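PDB 4R9Z: uncharacterized protein from Mycobacterium avium subsp. paratuberculosis, which probably hydrolyses fatty acyl-CoA thioesters to free fatty acids and coenzyme A, as a double hot-dog thioesterase of the TesB type. Local coordinates for residues 176-181 with 234-239; 74-79 with 96-101; 52-57 with 108-113. All coordinates share one frame; numbering follows the deposited sequence.

Interaction 1 of 3, residues 176-181 with 234-239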
loop_
_atom_site.group_PDB
_atom_site.type_symbol
_atom_site.label_atom_id
_atom_site.label_comp_id
_atom_site.label_asym_id
_atom_site.label_seq_id
_atom_site.Cartn_x
_atom_site.Cartn_y
_atom_site.Cartn_z
ATOM N N MET B 176 -13.083 16.722 -2.846
ATOM C CA MET B 176 -13.336 17.785 -1.884
ATOM C C MET B 176 -12.193 18.792 -1.826
ATOM O O MET B 176 -11.049 18.480 -2.171
ATOM C CB MET B 176 -13.551 17.198 -0.492
ATOM C CG MET B 176 -12.270 16.689 0.144
ATOM S SD MET B 176 -12.531 15.744 1.653
ATOM C CE MET B 176 -13.527 16.867 2.614
ATOM N N TRP B 177 -12.515 20.004 -1.388
ATOM C CA TRP B 177 -11.494 20.972 -1.023
ATOM C C TRP B 177 -11.315 20.886 0.478
ATOM O O TRP B 177 -12.292 20.766 1.212
ATOM C CB TRP B 177 -11.884 22.397 -1.408
ATOM C CG TRP B 177 -11.837 22.702 -2.866
ATOM C CD1 TRP B 177 -12.900 22.889 -3.699
ATOM C CD2 TRP B 177 -10.665 22.851 -3.670
ATOM N NE1 TRP B 177 -12.462 23.157 -4.971
ATOM C CE2 TRP B 177 -11.091 23.136 -4.981
ATOM C CE3 TRP B 177 -9.293 22.775 -3.408
ATOM C CZ2 TRP B 177 -10.199 23.341 -6.028
ATOM C CZ3 TRP B 177 -8.409 22.981 -4.448
ATOM C CH2 TRP B 177 -8.864 23.264 -5.739
ATOM N N TRP B 178 -10.078 20.953 0.944
ATOM C CA TRP B 178 -9.847 20.981 2.378
ATOM C C TRP B 178 -8.625 21.822 2.707
ATOM O O TRP B 178 -7.699 21.958 1.896
ATOM C CB TRP B 178 -9.681 19.563 2.934
ATOM C CG TRP B 178 -8.304 19.015 2.763
ATOM C CD1 TRP B 178 -7.777 18.441 1.640
ATOM C CD2 TRP B 178 -7.265 19.005 3.746
ATOM N NE1 TRP B 178 -6.475 18.068 1.869
ATOM C CE2 TRP B 178 -6.136 18.405 3.154
ATOM C CE3 TRP B 178 -7.182 19.443 5.072
ATOM C CZ2 TRP B 178 -4.937 18.233 3.843
ATOM C CZ3 TRP B 178 -5.994 19.272 5.753
ATOM C CH2 TRP B 178 -4.885 18.672 5.137
ATOM N N ARG B 179 -8.649 22.408 3.896
ATOM C CA ARG B 179 -7.482 23.062 4.456
ATOM C C ARG B 179 -7.565 22.955 5.970
ATOM O O ARG B 179 -8.657 22.794 6.519
ATOM C CB ARG B 179 -7.411 24.523 4.011
ATOM C CG ARG B 179 -8.490 25.406 4.619
ATOM C CD ARG B 179 -8.358 26.841 4.137
ATOM N NE ARG B 179 -9.446 27.684 4.623
ATOM C CZ ARG B 179 -9.491 29.003 4.476
ATOM N NH1 ARG B 179 -8.505 29.634 3.852
ATOM N NH2 ARG B 179 -10.519 29.691 4.950
ATOM N N PRO B 180 -6.415 23.035 6.655
ATOM C CA PRO B 180 -6.480 23.004 8.119
ATOM C C PRO B 180 -7.103 24.288 8.658
ATOM O O PRO B 180 -6.854 25.367 8.115
ATOM C CB PRO B 180 -5.012 22.869 8.543
ATOM C CG PRO B 180 -4.283 22.411 7.315
ATOM C CD PRO B 180 -5.037 22.947 6.145
ATOM N N ASP B 181 -7.887 24.169 9.722
ATOM C CA ASP B 181 -8.548 25.326 10.311
ATOM C C ASP B 181 -7.632 25.967 11.355
ATOM O O ASP B 181 -7.791 25.750 12.560
ATOM C CB ASP B 181 -9.887 24.925 10.936
ATOM C CG ASP B 181 -10.722 26.126 11.351
ATOM O OD1 ASP B 181 -10.522 27.216 10.771
ATOM O OD2 ASP B 181 -11.573 25.982 12.253
ATOM N N ASP B 234 -3.110 27.047 2.091
ATOM C CA ASP B 234 -4.166 27.265 1.118
ATOM C C ASP B 234 -4.961 25.966 0.990
ATOM O O ASP B 234 -4.632 24.975 1.640
ATOM C CB ASP B 234 -3.576 27.694 -0.227
ATOM C CG ASP B 234 -4.573 28.440 -1.093
ATOM O OD1 ASP B 234 -5.764 28.506 -0.721
ATOM O OD2 ASP B 234 -4.159 28.955 -2.153
ATOM N N TRP B 235 -6.021 25.974 0.187
ATOM C CA TRP B 235 -6.871 24.791 0.052
ATOM C C TRP B 235 -6.174 23.656 -0.695
ATOM O O TRP B 235 -5.286 23.890 -1.523
ATOM C CB TRP B 235 -8.180 25.144 -0.657
ATOM C CG TRP B 235 -9.064 26.046 0.140
ATOM C CD1 TRP B 235 -9.030 27.411 0.171
ATOM C CD2 TRP B 235 -10.115 25.650 1.029
ATOM N NE1 TRP B 235 -9.997 27.890 1.023
ATOM C CE2 TRP B 235 -10.677 26.830 1.561
ATOM C CE3 TRP B 235 -10.636 24.417 1.426
ATOM C CZ2 TRP B 235 -11.732 26.810 2.470
ATOM C CZ3 TRP B 235 -11.684 24.399 2.331
ATOM C CH2 TRP B 235 -12.221 25.589 2.842
ATOM N N LEU B 236 -6.605 22.429 -0.412
ATOM C CA LEU B 236 -6.075 21.248 -1.084
ATOM C C LEU B 236 -7.199 20.436 -1.714
ATOM O O LEU B 236 -8.262 20.264 -1.116
ATOM C CB LEU B 236 -5.300 20.363 -0.106
ATOM C CG LEU B 236 -3.985 20.864 0.486
ATOM C CD1 LEU B 236 -3.254 19.710 1.139
ATOM C CD2 LEU B 236 -3.131 21.506 -0.586
ATOM N N PHE B 237 -6.948 19.926 -2.915
ATOM C CA PHE B 237 -7.910 19.086 -3.621
ATOM C C PHE B 237 -7.687 17.618 -3.277
ATOM O O PHE B 237 -6.611 17.076 -3.529
ATOM C CB PHE B 237 -7.788 19.296 -5.130
ATOM C CG PHE B 237 -8.893 18.665 -5.934
ATOM C CD1 PHE B 237 -8.797 17.349 -6.362
ATOM C CD2 PHE B 237 -10.015 19.394 -6.290
ATOM C CE1 PHE B 237 -9.810 16.770 -7.110
ATOM C CE2 PHE B 237 -11.025 18.819 -7.043
ATOM C CZ PHE B 237 -10.925 17.508 -7.450
ATOM N N TYR B 238 -8.702 16.971 -2.715
ATOM C CA TYR B 238 -8.595 15.551 -2.398
ATOM C C TYR B 238 -9.618 14.746 -3.180
ATOM O O TYR B 238 -10.772 14.619 -2.772
ATOM C CB TYR B 238 -8.775 15.313 -0.899
ATOM C CG TYR B 238 -8.350 13.937 -0.437
ATOM C CD1 TYR B 238 -7.387 13.218 -1.132
ATOM C CD2 TYR B 238 -8.889 13.368 0.715
ATOM C CE1 TYR B 238 -6.987 11.962 -0.708
ATOM C CE2 TYR B 238 -8.493 12.113 1.150
ATOM C CZ TYR B 238 -7.541 11.417 0.434
ATOM O OH TYR B 238 -7.140 10.170 0.858
ATOM N N ASP B 239 -9.171 14.185 -4.296
ATOM C CA ASP B 239 -10.008 13.327 -5.119
ATOM C C ASP B 239 -10.187 11.983 -4.425
ATOM O O ASP B 239 -9.213 11.349 -4.040
ATOM C CB ASP B 239 -9.373 13.151 -6.498
ATOM C CG ASP B 239 -10.391 12.862 -7.576
ATOM O OD1 ASP B 239 -11.601 12.886 -7.269
ATOM O OD2 ASP B 239 -9.977 12.628 -8.732
#
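Met176 and Trp178 face Tyr238 and Leu236 as antiparallel hydrogen-bonded pairs, with Trp177 and Phe237 forming the non-hydrogen-bonded pair between them. The ladder belongs to the second half of a double hot-dog fold, where strand 176-180 runs between strands 236-246 and 159-163. Four backbone bonds hold it; the Tyr238 N to Met176 O bond, 2.8 Å long, is almost straight. Trp177 and Phe237 project from one face and make a T-shaped pair: the edge of the phenyl ring meets the face of the indole's six-membered ring, centroids 5.4 Å apart and planes at 83°. Phe237 CB also lies off-centre over that ring. Two broad aromatics suit this buried face, and the indole's polar atom is not wasted, since NE1 bonds to Pro130 O. On the other face Trp178 and Leu236 lie side by side, CZ2 of the indole 3.5 Å from CD1 of the leucine, and Trp178 also packs on Met198 of helix 188-201. Tyr238 reaches the same helix, its OH bonding to Ser199 O. Beyond the ladder Arg179 lies across Trp235. Its CG sits between the backbone N and the carbonyl carbon (chi1 70°), and the extended chain beyond brings CD over the indole face, 3.6 Å from the centroid of the five-membered ring. The guanidinium continues nearly parallel to the indole, planes 15° apart, with NE 3.3 Å from Trp235 CZ2 and salt-bridged to Glu160; arginine suits the place by offering a methylene and a flat cation to one aromatic face. Before the indole, Trp235 N donates to Asp234 OD1, 2.7 Å away, from above the carboxylate plane.

Interaction 2 of 3, residues 74-79 with 96-101; sequences QPVDFE and ARQDDK
Asp77 and Arg97 are locked together by their backbones as an antiparallel hydrogen-bonded pair, Asp77 N giving to Arg97 O at 2.9 Å and Arg97 N to Asp77 O at 2.8 Å. They lie at the open end of the hairpin built from strands 76-85 and 89-98 in the N-terminal hot-dog domain. The charged interaction is a salt bridge running diagonally on the Asp77 face: Arg97 NH1 reaches Glu79 OE1 at 2.9 Å, on the anti side, somewhat out of the carboxylate plane. Both chains are extended, which lets Arg97 span the diagonal from its own pair position, opposite Asp77, to Glu79, though their flat ends are turned 43° apart. A water bridges the same Arg97 NH1, from which it accepts at 2.7 Å, to Asp77 O, to which it donates over a longer distance. A further polar contact lies at the strand ends, where Gln98 NE2 hydrogen-bonds to Asp71 O and, weakly, to Gln74 O; the length of glutamine lets one amide tie two loop carbonyls. Apolar packing occupies the opposite face. The small Ala96 CB touches both Val76 CG1, 3.7 Å away, and Phe78 CE2, 3.8 Å away. With CG1 anti to the backbone N (chi1 173°), Val76 also places this methyl over one face of the Phe78 ring, toward its rim. Gln98 to Lys101 form a type II' turn, with Asp99 at positive phi, that leads directly into strand 101-111. Strand 24-27 flanks the pair beside Val76 and Phe78, strand 101-111 beside Ala96, and helix 39-52 packs on Phe78 and Ala96 through Ile42.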
loop_
_atom_site.group_PDB
_atom_site.type_symbol
_atom_site.label_atom_id
_atom_site.label_comp_id
_atom_site.label_asym_id
_atom_site.label_seq_id
_atom_site.Cartn_x
_atom_site.Cartn_y
_atom_site.Cartn_z
ATOM N N GLN B 74 -6.799 6.109 27.049
ATOM C CA GLN B 74 -5.437 5.780 27.441
ATOM C C GLN B 74 -4.481 6.146 26.310
ATOM O O GLN B 74 -4.845 6.069 25.137
ATOM C CB GLN B 74 -5.320 4.294 27.786
ATOM C CG GLN B 74 -6.345 3.809 28.801
ATOM C CD GLN B 74 -6.161 4.427 30.178
ATOM O OE1 GLN B 74 -7.023 5.164 30.660
ATOM N NE2 GLN B 74 -5.039 4.122 30.823
ATOM N N PRO B 75 -3.256 6.565 26.657
ATOM C CA PRO B 75 -2.263 6.927 25.639
ATOM C C PRO B 75 -1.741 5.695 24.902
ATOM O O PRO B 75 -2.059 4.574 25.296
ATOM C CB PRO B 75 -1.150 7.601 26.449
ATOM C CG PRO B 75 -1.309 7.080 27.830
ATOM C CD PRO B 75 -2.766 6.797 28.026
ATOM N N VAL B 76 -0.936 5.905 23.864
ATOM C CA VAL B 76 -0.441 4.811 23.032
ATOM C C VAL B 76 1.089 4.758 22.973
ATOM O O VAL B 76 1.745 5.776 22.749
ATOM C CB VAL B 76 -0.998 4.933 21.592
ATOM C CG1 VAL B 76 -0.361 3.906 20.663
ATOM C CG2 VAL B 76 -2.519 4.822 21.598
ATOM N N ASP B 77 1.651 3.563 23.149
ATOM C CA ASP B 77 3.099 3.375 23.072
ATOM C C ASP B 77 3.534 3.007 21.660
ATOM O O ASP B 77 3.085 1.996 21.115
ATOM C CB ASP B 77 3.568 2.278 24.033
ATOM C CG ASP B 77 3.153 2.531 25.468
ATOM O OD1 ASP B 77 3.252 3.687 25.932
ATOM O OD2 ASP B 77 2.731 1.563 26.137
ATOM N N PHE B 78 4.427 3.807 21.084
ATOM C CA PHE B 78 4.962 3.516 19.759
ATOM C C PHE B 78 6.395 3.009 19.830
ATOM O O PHE B 78 7.291 3.724 20.278
ATOM C CB PHE B 78 4.916 4.757 18.867
ATOM C CG PHE B 78 3.533 5.281 18.616
ATOM C CD1 PHE B 78 2.915 6.117 19.530
ATOM C CD2 PHE B 78 2.855 4.946 17.454
ATOM C CE1 PHE B 78 1.649 6.601 19.294
ATOM C CE2 PHE B 78 1.584 5.428 17.214
ATOM C CZ PHE B 78 0.981 6.255 18.134
ATOM N N GLU B 79 6.612 1.777 19.382
ATOM C CA GLU B 79 7.963 1.251 19.235
ATOM C C GLU B 79 8.411 1.350 17.782
ATOM O O GLU B 79 7.697 0.918 16.877
ATOM C CB GLU B 79 8.052 -0.203 19.707
ATOM C CG GLU B 79 9.446 -0.808 19.530
ATOM C CD GLU B 79 9.495 -2.309 19.777
ATOM O OE1 GLU B 79 8.424 -2.957 19.800
ATOM O OE2 GLU B 79 10.615 -2.845 19.923
ATOM N N ALA B 96 2.220 0.145 17.298
ATOM C CA ALA B 96 1.506 0.908 18.319
ATOM C C ALA B 96 0.794 -0.028 19.286
ATOM O O ALA B 96 0.056 -0.918 18.876
ATOM C CB ALA B 96 0.522 1.856 17.685
ATOM N N ARG B 97 1.011 0.194 20.576
ATOM C CA ARG B 97 0.439 -0.670 21.596
ATOM C C ARG B 97 -0.290 0.074 22.700
ATOM O O ARG B 97 0.058 1.200 23.054
ATOM C CB ARG B 97 1.521 -1.532 22.240
ATOM C CG ARG B 97 2.150 -2.577 21.353
ATOM C CD ARG B 97 3.243 -3.279 22.128
ATOM N NE ARG B 97 3.831 -4.398 21.403
ATOM C CZ ARG B 97 4.954 -4.327 20.697
ATOM N NH1 ARG B 97 5.619 -3.177 20.608
ATOM N NH2 ARG B 97 5.405 -5.410 20.077
ATOM N N GLN B 98 -1.318 -0.580 23.224
ATOM C CA GLN B 98 -1.917 -0.224 24.499
ATOM C C GLN B 98 -1.811 -1.468 25.353
ATOM O O GLN B 98 -2.462 -2.475 25.073
ATOM C CB GLN B 98 -3.358 0.226 24.345
ATOM C CG GLN B 98 -3.519 1.722 24.299
ATOM C CD GLN B 98 -4.933 2.123 23.963
ATOM O OE1 GLN B 98 -5.765 1.278 23.634
ATOM N NE2 GLN B 98 -5.210 3.420 24.020
ATOM N N ASP B 99 -0.979 -1.389 26.387
ATOM C CA ASP B 99 -0.597 -2.545 27.192
ATOM C C ASP B 99 -0.002 -3.641 26.307
ATOM O O ASP B 99 0.945 -3.390 25.564
ATOM C CB ASP B 99 -1.789 -3.076 27.995
ATOM C CG ASP B 99 -1.839 -2.509 29.403
ATOM O OD1 ASP B 99 -2.404 -1.410 29.596
ATOM O OD2 ASP B 99 -1.302 -3.163 30.322
ATOM N N ASP B 100 -0.545 -4.849 26.382
ATOM C CA ASP B 100 0.012 -5.965 25.624
ATOM C C ASP B 100 -0.609 -6.050 24.231
ATOM O O ASP B 100 -0.169 -6.824 23.380
ATOM C CB ASP B 100 -0.238 -7.273 26.374
ATOM C CG ASP B 100 0.292 -7.241 27.792
ATOM O OD1 ASP B 100 1.330 -6.590 28.033
ATOM O OD2 ASP B 100 -0.348 -7.853 28.672
ATOM N N LYS B 101 -1.630 -5.230 24.017
ATOM C CA LYS B 101 -2.378 -5.189 22.768
ATOM C C LYS B 101 -1.717 -4.393 21.643
ATOM O O LYS B 101 -1.362 -3.232 21.828
ATOM C CB LYS B 101 -3.765 -4.611 23.049
ATOM C CG LYS B 101 -4.845 -4.995 22.060
ATOM C CD LYS B 101 -6.163 -4.333 22.440
ATOM C CE LYS B 101 -6.595 -4.747 23.841
ATOM N NZ LYS B 101 -7.632 -3.832 24.401
HETATM O O HOH W 1 4.948 -0.691 21.249
#

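Interaction 3 of 3, residues 52-57 with 108-113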
loop_
_atom_site.group_PDB
_atom_site.type_symbol
_atom_site.label_atom_id
_atom_site.label_comp_id
_atom_site.label_asym_id
_atom_site.label_seq_id
_atom_site.Cartn_x
_atom_site.Cartn_y
_atom_site.Cartn_z
ATOM N N ARG B 52 11.009 10.843 13.260
ATOM C CA ARG B 52 11.931 11.367 14.267
ATOM C C ARG B 52 13.145 10.470 14.513
ATOM O O ARG B 52 14.133 10.914 15.094
ATOM C CB ARG B 52 11.189 11.606 15.584
ATOM C CG ARG B 52 10.227 12.779 15.514
ATOM C CD ARG B 52 9.380 12.922 16.767
ATOM N NE ARG B 52 10.173 13.245 17.947
ATOM C CZ ARG B 52 9.650 13.480 19.145
ATOM N NH1 ARG B 52 8.338 13.429 19.319
ATOM N NH2 ARG B 52 10.440 13.764 20.166
ATOM N N THR B 53 13.067 9.216 14.075
ATOM C CA THR B 53 14.208 8.302 14.146
ATOM C C THR B 53 14.964 8.275 12.825
ATOM O O THR B 53 15.907 7.507 12.665
ATOM C CB THR B 53 13.797 6.859 14.489
ATOM O OG1 THR B 53 13.136 6.252 13.368
ATOM C CG2 THR B 53 12.917 6.821 15.736
ATOM N N ALA B 54 14.495 9.053 11.855
ATOM C CA ALA B 54 15.206 9.209 10.589
ATOM C C ALA B 54 15.717 10.638 10.472
ATOM O O ALA B 54 14.938 11.570 10.286
ATOM C CB ALA B 54 14.308 8.860 9.419
ATOM N N ALA B 55 17.034 10.799 10.511
ATOM C CA ALA B 55 17.628 12.110 10.720
ATOM C C ALA B 55 17.566 12.991 9.479
ATOM O O ALA B 55 18.297 12.773 8.512
ATOM C CB ALA B 55 19.067 11.950 11.178
ATOM N N GLY B 56 16.695 14.000 9.532
ATOM C CA GLY B 56 16.535 14.963 8.453
ATOM C C GLY B 56 16.123 14.347 7.125
ATOM O O GLY B 56 16.527 14.806 6.055
ATOM N N ARG B 57 15.298 13.309 7.197
ATOM C CA ARG B 57 14.808 12.640 6.005
ATOM C C ARG B 57 13.287 12.671 6.000
ATOM O O ARG B 57 12.654 12.590 7.053
ATOM C CB ARG B 57 15.330 11.205 5.945
ATOM C CG ARG B 57 16.809 11.111 5.616
ATOM C CD ARG B 57 17.292 9.670 5.524
ATOM N NE ARG B 57 18.729 9.604 5.268
ATOM C CZ ARG B 57 19.402 8.483 5.018
ATOM N NH1 ARG B 57 18.774 7.315 5.000
ATOM N NH2 ARG B 57 20.707 8.526 4.792
ATOM N N SER B 108 7.364 2.362 6.833
ATOM C CA SER B 108 7.546 3.648 6.180
ATOM C C SER B 108 8.932 3.727 5.587
ATOM O O SER B 108 9.853 3.063 6.051
ATOM C CB SER B 108 7.329 4.803 7.157
ATOM O OG SER B 108 8.123 4.643 8.317
ATOM N N SER B 109 9.073 4.542 4.553
ATOM C CA SER B 109 10.340 4.662 3.862
ATOM C C SER B 109 10.674 6.139 3.685
ATOM O O SER B 109 9.780 6.984 3.587
ATOM C CB SER B 109 10.292 3.931 2.521
ATOM O OG SER B 109 11.570 3.902 1.911
ATOM N N PHE B 110 11.967 6.440 3.693
ATOM C CA PHE B 110 12.464 7.812 3.731
ATOM C C PHE B 110 13.651 7.968 2.787
ATOM O O PHE B 110 14.373 7.003 2.533
ATOM C CB PHE B 110 12.899 8.196 5.149
ATOM C CG PHE B 110 11.832 8.022 6.185
ATOM C CD1 PHE B 110 11.604 6.781 6.760
ATOM C CD2 PHE B 110 11.085 9.100 6.614
ATOM C CE1 PHE B 110 10.625 6.614 7.721
ATOM C CE2 PHE B 110 10.109 8.939 7.576
ATOM C CZ PHE B 110 9.879 7.693 8.130
ATOM N N LYS B 111 13.861 9.170 2.269
ATOM C CA LYS B 111 15.105 9.457 1.571
ATOM C C LYS B 111 15.487 10.924 1.696
ATOM O O LYS B 111 14.693 11.748 2.152
ATOM C CB LYS B 111 15.013 9.065 0.097
ATOM C CG LYS B 111 13.938 9.786 -0.676
ATOM C CD LYS B 111 14.038 9.460 -2.157
ATOM C CE LYS B 111 15.390 9.868 -2.716
ATOM N NZ LYS B 111 15.292 10.262 -4.146
ATOM N N VAL B 112 16.719 11.237 1.308
ATOM C CA VAL B 112 17.180 12.616 1.285
ATOM C C VAL B 112 16.730 13.239 -0.036
ATOM O O VAL B 112 16.730 12.576 -1.075
ATOM C CB VAL B 112 18.714 12.714 1.448
ATOM C CG1 VAL B 112 19.126 12.276 2.847
ATOM C CG2 VAL B 112 19.423 11.868 0.402
ATOM N N VAL B 113 16.324 14.503 0.012
ATOM C CA VAL B 113 15.674 15.146 -1.130
ATOM C C VAL B 113 16.668 15.923 -2.000
ATOM O O VAL B 113 17.693 16.397 -1.514
ATOM C CB VAL B 113 14.537 16.089 -0.645
ATOM C CG1 VAL B 113 13.798 16.730 -1.814
ATOM C CG2 VAL B 113 13.559 15.319 0.228
#
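The Phe110 ring carries the methyl of Ala54 over one face, CB standing 4.2 Å from the ring centroid and 13° off its normal, a CH-pi contact displaced somewhat toward the rim. Arg57 O approaches the same ring obliquely, 3.9 Å from CD2. The other flat group, the guanidinium of Arg57, is met obliquely by Val112 CG1, which lies 3.6 Å from NE. Extended from CG to NE, Arg57 runs its CG and CD alongside Val112 CG1; its CB meanwhile packs 3.9 Å from Phe110 CB. The segment 52-57 is the link from helix 39-52 to strand 58-66 in the N-terminal hot-dog domain, and it turns by a type II beta turn from Ala54 to Arg57. Gly56 takes the positive phi of that turn. Phe110, near the end of strand 101-111, reaches under the link to Ala50 and Ser51 of the helix, a buried place suited to an aromatic, whereas the small Ala54 can bring its methyl close over the ring face. No hydrogen bond joins the two segments: Arg57 NH2 bonds instead to Gly86 O, and Lys111 NZ to Ser248 of the second subunit. The contact therefore rests on apolar packing, with the charged ends directed to other partners.

Overall arrangement
Interactions 2 and 3 belong to the N-terminal hot-dog domain and interaction 1 to the C-terminal one, about 31 Å (centre to centre) from interaction 2 and on the opposite side of the chain's centre. Interaction 2 is nested in the loop that interaction 3 closes, and their strands 89-98 and 101-111 are neighbours. Interaction 1 is the buried one, a strand ladder with aromatic residues on both faces. Interaction 2 is also a ladder but partly buried, apolar against helix 39-52 and charged on its outer face. Interaction 3 has no ladder: no hydrogen bond crosses between its two segments, which meet by packing, partly buried and near the second subunit.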